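Local coordinates for protein Abbfa_003403 (Acinetobacter baumannii, PDB 4ZXH) that is a four-domain nonribosomal peptide synthetase whose condensation, adenylation, carrier and thioesterase domains probably activate, join and release the units of a small peptide-like product, at residues 43-47 and 388-392; 94-100 and 129-135; 150-154 and 361-365; 370-376 and 410-416. All blocks are in the same frame, centred on the assembly; numbering follows the deposited sequence.

Contact 1. Residues 43-47 and 388-392; sequences VAFDV and TLGSF. With K (potassium ion), chain D.
The Phe-45 ring has the CD1 methyl of Leu-389 over the centre of one face, 4.0 Å from the ring centroid and close to its normal, a CH-pi contact. At the edge of the same ring, near its plane, stands the backbone oxygen of Gly-390, with Phe-45 CD1 3.7 Å from Gly-390 O. The second ring, Phe-392, meets the first strand less squarely: its CD2 comes to Ala-44 CB at 4.2 Å, and the ring goes on to lie against Val-140 and helix 104-115. Leu-389 divides its two methyls. While CD1 covers the ring, CD2 packs on Val-47 CG2 at 3.7 Å, the Val-47 and Leu-389 side chains running side by side on the face that carries both. With chi1 at -62°, the CG of Phe-45 sits beside its own backbone N, and the ring is brought under the leucine. The strands are tied by one antiparallel hydrogen-bonded pair, Asp-46 N to Gly-390 O at 3.0 Å and Gly-390 N to Asp-46 O at 2.8 Å. In the first of these the donor stands well above the carbonyl plane, in keeping with two short segments that meet at 123° rather than 180°. Asp-46 turns its carboxylate away from the second strand, toward a weak hydrogen bond from His-138. Beyond the pair, Ser-391 gives its OG to the potassium ion, whereas Leu-389 and Val-43 touch the bound phospholipid. Such a late strand added beside an early one is characteristic of condensation domains, where the C-terminal lobe lends strands to the sheet of the N-terminal lobe.

Contact 2. Residues 94-100 and 129-135; sequences IIFSDAR and IHCYECG
Arg-100 lies over Glu-133 with the guanidinium and carboxylate planes 12° apart, stacked face on face. From its CB the chain sets out beside the backbone N, and Arg-100 CG lands against the other strand's end, 3.8 Å from both Cys-134 C and Gly-135 N. After an extended step to CD the chain bends (chi3 -77°), which carries NE back above the glutamate. There Arg-100 NE donates to Asp-98 OD1 at 3.2 Å, almost exactly in the guanidinium plane, and Arg-100 NH2 reaches Asp-98 OD2 at 3.1 Å from above that carboxylate's plane, a side-on grip by two nitrogens. CZ has Glu-133 OE2 over the centre of one guanidinium face. The pairing of Arg-100 NH2 with Glu-133 OE1 is a long salt bridge of 3.9 Å, in which no N-H points at the oxygen. Asp-98 OD1 also accepts from Arg-100 N at 2.9 Å, an Asx turn, and the two donors reach it from opposite faces of its plane. Behind this cluster the strands run parallel with a regular ladder of backbone bonds, from Ile-95 N on Ile-129 O to Ala-99 N on Glu-133 O. The Ile-94 and Ile-129 side chains run alongside each other, CD1 to CD1, on the face that also carries Phe-96 and Cys-131, Phe-96 presenting its ring edge to Cys-131 CB. Tyr-132 and Ala-99 rest on helix 104-115, the crossover of this beta-alpha-beta unit, where Asp-114 bonds the tyrosine hydroxyl. One guanidinium thus serves two acids, Asp-98 at its edge and Glu-133 over its face, and probably eases the repulsion between their carboxylates.

Contact 3. Residues 150-154 and 361-365; sequences MDFWS and ERLGG
Phe-152 and Trp-153, in the first turn of helix 152-165, meet Glu-361 and Leu-363 of a loop. Just before them, Asp-151 occupies the N-cap: its OD1 takes the backbone N-H of Ser-154 at 3.0 Å, nearly along the carboxylate C-O bond. The same oxygen forms a salt bridge with Arg-285, while OD2 accepts from the backbone of Phe-297, which holds the carboxylate at both oxygens. Phe-152 comes next, its CG anti to the backbone N (chi1 -164°), and the ring swings out to the loop. Glu-361 OE2 approaches it at the edge, near the ring plane, 3.3 Å from Phe-152 CD2, and the carboxylate is turned 69° against the ring. This acid lies close to the helix start without a hydrogen bond to it, a place where the helix N-terminus would probably lend it some stabilisation. Farther round the ring, Phe-152 CE2 packs on Leu-363 CD1 at 3.7 Å. Trp-153 takes the other methyl: its CE3 is 3.4 Å from Leu-363 CD2, the two side chains sliding past each other in opposite directions. Trp-153 CZ3 reaches Gly-364 N at 3.9 Å, and at the far side of the indole NE1 bonds the backbone oxygen of Arg-291. Leu-363 is therefore wedged between the two aromatic residues by its branches. Ser-154 closes the turn, with OG bonded to Gly-295 O. Asp-151 corresponds to the aspartate of the HHxxxDG signature of condensation domains, with Phe-152 in place of its glycine, so the contact sets the helix that follows this signature against a loop from the opposite lobe.

Contact 4. Residues 370-376 and 410-416; sequences KELLLPI and EYQGELV. With K (potassium ion), chain D.
Tyr-411 and Glu-410 end one strand of a hairpin closed by a type I' turn from Tyr-411 to Glu-414, and face a loop, 370-376, coiled so that four of its carbonyl oxygens point at a potassium ion. Lys-370 reaches across to the strand just before the turn, bends only at its last bond, and gives NZ to Glu-410 O at 3.1 Å. Glu-410 OE1 lies 3.9 Å from Lys-370 NZ, a long salt bridge. The other oxygen of that carboxylate, OE2, accepts from Gly-413 N at 2.9 Å and so braces the turn. Tyr-411 is the broad surface of the contact. Glu-371 OE1 comes to its edge, 3.9 Å from Tyr-411 CE1, with carboxylate and ring planes 79° apart. Ile-376 CD1 meets the ring obliquely, 3.6 Å from Tyr-411 CD2. It gets there because CG1 of Ile-376 lies between the backbone N and carbonyl carbon (chi1 65°). Leu-374 puts CD1 against Tyr-411 CB at 3.9 Å, crossing the tyrosine at about a right angle, and Pro-375 CD meets Val-416 CG1 at 3.8 Å. Strand 229-235 flanks this packing, Arg-235 touching both Ile-376 and Tyr-411. On the metal side, the carbonyl oxygens of Glu-371, Leu-372, Leu-374 and Ile-376 bind the ion, and Ser-391 OG completes the set. Five neutral oxygens, four of them carbonyls, suit a large monovalent cation, and by drawing these carbonyls together the ion probably helps fix the loop shape that turns Leu-374 and Ile-376 toward the hairpin.

All four contacts belong to the condensation domain. Contacts 1 and 2 lie in one six-stranded sheet, their centres about 13 Å apart, with strand 138-146 between strands 127-135 and 40-49. Contact 4 joins a loop to the second sheet, through strands 403-411 and 414-422. It touches contact 1, where Leu-372 packs on Phe-45 and Gly-390, and both share the potassium ion, with centres about 15 Å apart. Contact 3 uses an earlier part of the same loop, its centre about 15 Å from that of contact 4. Along the chain contacts 2 and 3 close within the span of contact 1, while contacts 1 and 4 interleave. Contacts 1 and 3 tie the two lobes together; contact 2 lies within one.

Contact 1. Residues 43-47 and 388-392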
# COMPACT_ATOMS: atom_id res chain seq x y z
N VAL A 43 -33.85 0.06 2.07
CA VAL A 43 -35.00 -0.19 1.22
C VAL A 43 -35.84 1.10 1.21
O VAL A 43 -36.07 1.69 2.28
CB VAL A 43 -35.83 -1.41 1.73
CG1 VAL A 43 -36.17 -1.28 3.19
CG2 VAL A 43 -37.09 -1.56 0.93
N ALA A 44 -36.27 1.54 0.02
CA ALA A 44 -36.98 2.82 -0.11
C ALA A 44 -38.24 2.74 -0.98
O ALA A 44 -38.33 1.92 -1.92
CB ALA A 44 -36.06 3.89 -0.67
N PHE A 45 -39.21 3.61 -0.71
CA PHE A 45 -40.48 3.52 -1.41
C PHE A 45 -41.05 4.88 -1.73
O PHE A 45 -40.88 5.84 -0.99
CB PHE A 45 -41.50 2.72 -0.60
CG PHE A 45 -41.11 1.29 -0.35
CD1 PHE A 45 -41.15 0.36 -1.38
CD2 PHE A 45 -40.72 0.87 0.90
CE1 PHE A 45 -40.79 -0.97 -1.17
CE2 PHE A 45 -40.37 -0.46 1.13
CZ PHE A 45 -40.41 -1.38 0.09
N ASP A 46 -41.72 4.93 -2.87
CA ASP A 46 -42.61 6.03 -3.19
C ASP A 46 -43.88 5.71 -2.41
O ASP A 46 -44.38 4.60 -2.50
CB ASP A 46 -42.83 6.10 -4.70
CG ASP A 46 -43.52 7.37 -5.12
OD1 ASP A 46 -44.48 7.78 -4.45
OD2 ASP A 46 -43.06 7.99 -6.12
N VAL A 47 -44.38 6.66 -1.61
CA VAL A 47 -45.59 6.39 -0.83
C VAL A 47 -46.65 7.44 -1.07
O VAL A 47 -46.46 8.60 -0.73
CB VAL A 47 -45.31 6.32 0.68
CG1 VAL A 47 -46.59 5.95 1.43
CG2 VAL A 47 -44.23 5.30 0.97
N THR A 388 -50.28 3.61 -0.98
CA THR A 388 -49.79 2.94 -2.17
C THR A 388 -48.28 3.00 -2.21
O THR A 388 -47.71 4.08 -2.06
CB THR A 388 -50.37 3.59 -3.45
OG1 THR A 388 -51.80 3.44 -3.46
CG2 THR A 388 -49.77 2.97 -4.69
N LEU A 389 -47.63 1.84 -2.39
CA LEU A 389 -46.15 1.79 -2.48
C LEU A 389 -45.69 1.68 -3.92
O LEU A 389 -46.23 0.88 -4.68
CB LEU A 389 -45.57 0.60 -1.69
CG LEU A 389 -45.62 0.46 -0.17
CD1 LEU A 389 -44.68 -0.63 0.25
CD2 LEU A 389 -45.27 1.74 0.55
N GLY A 390 -44.68 2.46 -4.29
CA GLY A 390 -44.10 2.38 -5.62
C GLY A 390 -42.59 2.26 -5.50
O GLY A 390 -42.07 2.37 -4.39
N SER A 391 -41.90 2.02 -6.61
CA SER A 391 -40.44 1.89 -6.59
C SER A 391 -39.78 3.20 -6.26
O SER A 391 -40.34 4.25 -6.55
CB SER A 391 -39.90 1.40 -7.93
OG SER A 391 -40.28 0.06 -8.18
N PHE A 392 -38.61 3.14 -5.63
CA PHE A 392 -37.70 4.29 -5.56
C PHE A 392 -36.25 3.78 -5.43
O PHE A 392 -35.77 3.52 -4.33
CB PHE A 392 -38.07 5.21 -4.40
CG PHE A 392 -37.32 6.52 -4.41
CD1 PHE A 392 -37.84 7.62 -5.07
CD2 PHE A 392 -36.09 6.65 -3.77
CE1 PHE A 392 -37.16 8.81 -5.08
CE2 PHE A 392 -35.39 7.83 -3.79
CZ PHE A 392 -35.92 8.92 -4.44
K K D . -37.69 -1.32 -7.91

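Contact 2. Residues 94-100 and 129-135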
# COMPACT_ATOMS: atom_id res chain seq x y z
N ILE A 94 -36.11 9.41 13.28
CA ILE A 94 -36.93 9.64 12.11
C ILE A 94 -36.77 11.08 11.62
O ILE A 94 -37.20 12.03 12.28
CB ILE A 94 -38.41 9.33 12.44
CG1 ILE A 94 -38.55 7.85 12.77
CG2 ILE A 94 -39.33 9.68 11.28
CD1 ILE A 94 -39.97 7.40 12.83
N ILE A 95 -36.12 11.22 10.46
CA ILE A 95 -35.84 12.52 9.84
C ILE A 95 -36.92 12.84 8.81
O ILE A 95 -37.32 11.96 8.05
CB ILE A 95 -34.48 12.55 9.14
CG1 ILE A 95 -33.42 11.87 9.99
CG2 ILE A 95 -34.05 13.98 8.86
CD1 ILE A 95 -33.23 12.53 11.30
N PHE A 96 -37.37 14.10 8.76
CA PHE A 96 -38.45 14.48 7.86
C PHE A 96 -38.15 15.79 7.14
O PHE A 96 -38.06 16.83 7.77
CB PHE A 96 -39.76 14.59 8.63
CG PHE A 96 -40.94 14.92 7.78
CD1 PHE A 96 -41.39 14.03 6.82
CD2 PHE A 96 -41.63 16.13 7.96
CE1 PHE A 96 -42.49 14.33 6.02
CE2 PHE A 96 -42.73 16.45 7.18
CZ PHE A 96 -43.16 15.54 6.20
N SER A 97 -38.03 15.74 5.81
CA SER A 97 -37.57 16.90 5.03
C SER A 97 -38.62 17.30 4.00
O SER A 97 -39.43 16.48 3.60
CB SER A 97 -36.28 16.55 4.31
OG SER A 97 -35.56 15.58 5.04
N ASP A 98 -38.60 18.56 3.57
CA ASP A 98 -39.47 19.02 2.49
C ASP A 98 -38.71 18.85 1.16
O ASP A 98 -37.63 19.40 0.99
CB ASP A 98 -39.89 20.49 2.71
CG ASP A 98 -40.92 21.00 1.68
OD1 ASP A 98 -41.15 20.31 0.66
OD2 ASP A 98 -41.51 22.09 1.88
N ALA A 99 -39.24 18.07 0.23
CA ALA A 99 -38.58 17.92 -1.07
C ALA A 99 -39.45 18.41 -2.23
O ALA A 99 -39.19 18.10 -3.38
CB ALA A 99 -38.18 16.49 -1.31
N ARG A 100 -40.48 19.19 -1.92
CA ARG A 100 -41.36 19.70 -2.96
C ARG A 100 -40.63 20.56 -4.00
O ARG A 100 -41.08 20.66 -5.14
CB ARG A 100 -42.50 20.49 -2.33
CG ARG A 100 -43.54 19.59 -1.67
CD ARG A 100 -44.64 20.37 -1.00
NE ARG A 100 -44.22 20.94 0.27
CZ ARG A 100 -45.04 21.58 1.10
NH1 ARG A 100 -46.32 21.73 0.77
NH2 ARG A 100 -44.60 22.07 2.25
N ILE A 129 -35.19 6.16 9.76
CA ILE A 129 -36.18 6.35 8.72
C ILE A 129 -36.05 7.76 8.19
O ILE A 129 -36.11 8.72 8.97
CB ILE A 129 -37.60 6.13 9.25
CG1 ILE A 129 -37.75 4.71 9.78
CG2 ILE A 129 -38.61 6.43 8.14
CD1 ILE A 129 -38.95 4.53 10.67
N HIS A 130 -35.88 7.89 6.88
CA HIS A 130 -35.75 9.21 6.26
C HIS A 130 -36.99 9.50 5.42
O HIS A 130 -37.27 8.76 4.49
CB HIS A 130 -34.50 9.28 5.37
CG HIS A 130 -33.20 9.23 6.11
ND1 HIS A 130 -32.52 10.37 6.49
CD2 HIS A 130 -32.43 8.19 6.49
CE1 HIS A 130 -31.40 10.02 7.10
NE2 HIS A 130 -31.31 8.71 7.11
N CYS A 131 -37.72 10.57 5.74
CA CYS A 131 -38.95 10.89 4.99
C CYS A 131 -38.85 12.19 4.20
O CYS A 131 -38.25 13.15 4.65
CB CYS A 131 -40.14 11.00 5.93
SG CYS A 131 -40.30 9.61 7.03
N TYR A 132 -39.49 12.21 3.04
CA TYR A 132 -39.46 13.37 2.18
C TYR A 132 -40.83 13.62 1.59
O TYR A 132 -41.42 12.73 0.99
CB TYR A 132 -38.46 13.18 1.05
CG TYR A 132 -37.09 12.76 1.52
CD1 TYR A 132 -36.09 13.71 1.72
CD2 TYR A 132 -36.79 11.43 1.72
CE1 TYR A 132 -34.83 13.32 2.13
CE2 TYR A 132 -35.54 11.04 2.13
CZ TYR A 132 -34.57 11.98 2.33
OH TYR A 132 -33.34 11.56 2.74
N GLU A 133 -41.33 14.83 1.76
CA GLU A 133 -42.59 15.24 1.16
C GLU A 133 -42.34 15.70 -0.29
O GLU A 133 -41.52 16.58 -0.52
CB GLU A 133 -43.24 16.35 2.00
CG GLU A 133 -44.62 16.82 1.52
CD GLU A 133 -45.27 17.83 2.46
OE1 GLU A 133 -44.58 18.33 3.38
OE2 GLU A 133 -46.48 18.12 2.28
N CYS A 134 -43.05 15.12 -1.25
CA CYS A 134 -42.87 15.44 -2.67
C CYS A 134 -44.01 16.21 -3.30
O CYS A 134 -43.90 16.70 -4.43
CB CYS A 134 -42.67 14.16 -3.47
SG CYS A 134 -41.34 13.20 -2.84
N GLY A 135 -45.12 16.30 -2.58
CA GLY A 135 -46.33 16.94 -3.07
C GLY A 135 -47.43 16.59 -2.09
O GLY A 135 -47.15 15.92 -1.09

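Contact 3. Residues 150-154 and 361-365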
# COMPACT_ATOMS: atom_id res chain seq x y z
N MET A 150 -28.92 -6.59 11.32
CA MET A 150 -29.67 -7.67 10.69
C MET A 150 -29.33 -7.77 9.21
O MET A 150 -28.76 -6.85 8.63
CB MET A 150 -31.19 -7.52 10.90
CG MET A 150 -31.87 -6.23 10.38
SD MET A 150 -33.70 -6.16 10.65
CE MET A 150 -33.77 -5.76 12.38
N ASP A 151 -29.65 -8.91 8.62
CA ASP A 151 -29.39 -9.11 7.21
C ASP A 151 -30.64 -8.81 6.37
O ASP A 151 -31.68 -8.41 6.89
CB ASP A 151 -28.91 -10.55 6.98
CG ASP A 151 -29.84 -11.56 7.58
OD1 ASP A 151 -31.03 -11.23 7.77
OD2 ASP A 151 -29.39 -12.70 7.86
N PHE A 152 -30.53 -9.01 5.06
CA PHE A 152 -31.60 -8.76 4.12
C PHE A 152 -32.78 -9.72 4.32
O PHE A 152 -33.93 -9.28 4.28
CB PHE A 152 -31.06 -8.86 2.70
CG PHE A 152 -31.96 -8.25 1.67
CD1 PHE A 152 -32.15 -6.87 1.62
CD2 PHE A 152 -32.59 -9.06 0.72
CE1 PHE A 152 -32.99 -6.31 0.67
CE2 PHE A 152 -33.42 -8.50 -0.24
CZ PHE A 152 -33.62 -7.13 -0.26
N TRP A 153 -32.50 -11.01 4.53
CA TRP A 153 -33.58 -11.95 4.82
C TRP A 153 -34.45 -11.35 5.94
O TRP A 153 -35.68 -11.43 5.88
CB TRP A 153 -33.02 -13.34 5.21
CG TRP A 153 -34.03 -14.46 5.41
CD1 TRP A 153 -34.52 -14.90 6.60
CD2 TRP A 153 -34.64 -15.28 4.41
NE1 TRP A 153 -35.39 -15.94 6.42
CE2 TRP A 153 -35.49 -16.19 5.08
CE3 TRP A 153 -34.57 -15.32 3.01
CZ2 TRP A 153 -36.27 -17.13 4.39
CZ3 TRP A 153 -35.36 -16.27 2.32
CH2 TRP A 153 -36.19 -17.15 3.02
N SER A 154 -33.82 -10.71 6.93
CA SER A 154 -34.54 -10.09 8.04
C SER A 154 -35.40 -8.93 7.57
O SER A 154 -36.53 -8.75 8.05
CB SER A 154 -33.58 -9.61 9.13
OG SER A 154 -32.95 -10.72 9.76
N GLU A 361 -28.95 -13.08 -4.45
CA GLU A 361 -30.01 -13.09 -3.47
C GLU A 361 -31.40 -13.07 -4.09
O GLU A 361 -31.71 -12.19 -4.88
CB GLU A 361 -29.86 -11.93 -2.51
CG GLU A 361 -30.68 -12.13 -1.25
CD GLU A 361 -30.08 -11.42 -0.06
OE1 GLU A 361 -29.12 -10.64 -0.24
OE2 GLU A 361 -30.58 -11.67 1.06
N ARG A 362 -32.20 -14.06 -3.72
CA ARG A 362 -33.62 -14.07 -4.03
C ARG A 362 -34.40 -14.51 -2.78
O ARG A 362 -34.23 -15.63 -2.31
CB ARG A 362 -33.93 -14.98 -5.23
N LEU A 363 -35.21 -13.61 -2.23
CA LEU A 363 -36.10 -13.97 -1.12
C LEU A 363 -37.26 -14.83 -1.59
O LEU A 363 -37.71 -14.71 -2.73
CB LEU A 363 -36.65 -12.72 -0.43
CG LEU A 363 -35.60 -11.77 0.12
CD1 LEU A 363 -36.27 -10.60 0.85
CD2 LEU A 363 -34.62 -12.52 1.01
N GLY A 364 -37.75 -15.70 -0.70
CA GLY A 364 -38.92 -16.50 -1.01
C GLY A 364 -40.15 -15.98 -0.31
O GLY A 364 -40.06 -15.37 0.76
N GLY A 365 -41.32 -16.22 -0.89
CA GLY A 365 -42.56 -15.76 -0.30
C GLY A 365 -42.60 -14.24 -0.20
O GLY A 365 -43.10 -13.70 0.80

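Contact 4. Residues 370-376 and 410-416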
# COMPACT_ATOMS: atom_id res chain seq x y z
N LYS A 370 -41.63 -8.35 -5.45
CA LYS A 370 -40.57 -8.68 -6.40
C LYS A 370 -40.07 -7.44 -7.15
O LYS A 370 -38.93 -7.00 -6.97
CB LYS A 370 -41.07 -9.74 -7.38
CG LYS A 370 -40.12 -10.10 -8.52
CD LYS A 370 -40.79 -11.10 -9.49
CE LYS A 370 -40.03 -11.22 -10.82
NZ LYS A 370 -40.07 -9.95 -11.62
N GLU A 371 -40.94 -6.84 -7.95
CA GLU A 371 -40.54 -5.70 -8.76
C GLU A 371 -40.18 -4.45 -7.94
O GLU A 371 -39.34 -3.66 -8.37
CB GLU A 371 -41.66 -5.40 -9.77
CG GLU A 371 -42.00 -6.61 -10.62
CD GLU A 371 -42.94 -6.30 -11.76
OE1 GLU A 371 -43.19 -5.11 -12.01
OE2 GLU A 371 -43.43 -7.24 -12.43
N LEU A 372 -40.77 -4.28 -6.75
CA LEU A 372 -40.43 -3.14 -5.89
C LEU A 372 -38.98 -3.19 -5.39
O LEU A 372 -38.38 -2.16 -5.14
CB LEU A 372 -41.34 -3.07 -4.67
CG LEU A 372 -42.78 -2.60 -4.87
CD1 LEU A 372 -43.51 -2.61 -3.54
CD2 LEU A 372 -42.79 -1.22 -5.47
N LEU A 373 -38.46 -4.40 -5.23
CA LEU A 373 -37.15 -4.60 -4.63
C LEU A 373 -36.02 -4.67 -5.66
O LEU A 373 -34.86 -4.78 -5.30
CB LEU A 373 -37.15 -5.87 -3.78
CG LEU A 373 -38.01 -5.87 -2.53
CD1 LEU A 373 -37.83 -7.16 -1.73
CD2 LEU A 373 -37.67 -4.67 -1.67
N LEU A 374 -36.37 -4.62 -6.94
CA LEU A 374 -35.37 -4.59 -8.00
C LEU A 374 -34.55 -3.29 -7.98
O LEU A 374 -34.96 -2.28 -7.40
CB LEU A 374 -36.04 -4.76 -9.37
CG LEU A 374 -36.55 -6.16 -9.72
CD1 LEU A 374 -37.25 -6.17 -11.06
CD2 LEU A 374 -35.39 -7.12 -9.75
N PRO A 375 -33.37 -3.30 -8.60
CA PRO A 375 -32.58 -2.07 -8.56
C PRO A 375 -32.97 -1.13 -9.69
O PRO A 375 -32.26 -0.16 -9.96
CB PRO A 375 -31.15 -2.56 -8.73
CG PRO A 375 -31.23 -4.08 -8.58
CD PRO A 375 -32.57 -4.44 -9.07
N ILE A 376 -34.07 -1.44 -10.36
CA ILE A 376 -34.56 -0.62 -11.46
C ILE A 376 -35.96 -0.10 -11.18
O ILE A 376 -36.73 -0.72 -10.42
CB ILE A 376 -34.61 -1.41 -12.77
CG1 ILE A 376 -35.63 -2.54 -12.66
CG2 ILE A 376 -33.26 -1.98 -13.10
CD1 ILE A 376 -36.08 -3.03 -13.96
N GLU A 410 -34.92 -10.68 -11.87
CA GLU A 410 -35.30 -10.90 -13.26
C GLU A 410 -36.41 -9.91 -13.62
O GLU A 410 -37.22 -9.56 -12.76
CB GLU A 410 -35.75 -12.35 -13.46
CG GLU A 410 -36.15 -12.74 -14.87
CD GLU A 410 -37.65 -12.60 -15.12
OE1 GLU A 410 -38.41 -12.42 -14.15
OE2 GLU A 410 -38.07 -12.69 -16.30
N TYR A 411 -36.45 -9.44 -14.86
CA TYR A 411 -37.52 -8.53 -15.29
C TYR A 411 -37.74 -8.59 -16.79
O TYR A 411 -36.83 -8.30 -17.58
CB TYR A 411 -37.23 -7.09 -14.85
CG TYR A 411 -38.34 -6.11 -15.18
CD1 TYR A 411 -39.59 -6.19 -14.57
CD2 TYR A 411 -38.13 -5.09 -16.10
CE1 TYR A 411 -40.60 -5.28 -14.87
CE2 TYR A 411 -39.14 -4.18 -16.42
CZ TYR A 411 -40.37 -4.28 -15.81
OH TYR A 411 -41.36 -3.37 -16.14
N GLN A 412 -38.96 -8.97 -17.17
CA GLN A 412 -39.36 -9.08 -18.57
C GLN A 412 -38.43 -10.00 -19.38
O GLN A 412 -38.18 -9.78 -20.58
CB GLN A 412 -39.45 -7.69 -19.20
CG GLN A 412 -40.68 -6.90 -18.73
CD GLN A 412 -40.90 -5.59 -19.49
OE1 GLN A 412 -40.00 -5.06 -20.16
NE2 GLN A 412 -42.12 -5.06 -19.39
N GLY A 413 -37.95 -11.05 -18.71
CA GLY A 413 -37.15 -12.07 -19.36
C GLY A 413 -35.67 -11.95 -19.09
O GLY A 413 -34.94 -12.95 -19.15
N GLU A 414 -35.23 -10.74 -18.75
CA GLU A 414 -33.82 -10.39 -18.62
C GLU A 414 -33.32 -10.47 -17.18
O GLU A 414 -33.93 -9.91 -16.26
CB GLU A 414 -33.58 -8.97 -19.15
CG GLU A 414 -33.93 -8.77 -20.62
CD GLU A 414 -33.73 -7.33 -21.13
OE1 GLU A 414 -33.66 -6.37 -20.32
OE2 GLU A 414 -33.68 -7.17 -22.38
N LEU A 415 -32.20 -11.16 -16.98
CA LEU A 415 -31.56 -11.18 -15.67
C LEU A 415 -31.09 -9.77 -15.31
O LEU A 415 -30.57 -9.04 -16.16
CB LEU A 415 -30.38 -12.15 -15.66
CG LEU A 415 -30.66 -13.65 -15.62
CD1 LEU A 415 -29.43 -14.45 -15.93
CD2 LEU A 415 -31.21 -14.06 -14.27
N VAL A 416 -31.29 -9.38 -14.06
CA VAL A 416 -30.89 -8.04 -13.63
C VAL A 416 -29.72 -8.12 -12.65
O VAL A 416 -29.75 -8.89 -11.68
CB VAL A 416 -32.05 -7.26 -12.99
CG1 VAL A 416 -31.55 -5.97 -12.36
CG2 VAL A 416 -33.10 -6.95 -14.02
K K D . -37.69 -1.32 -7.91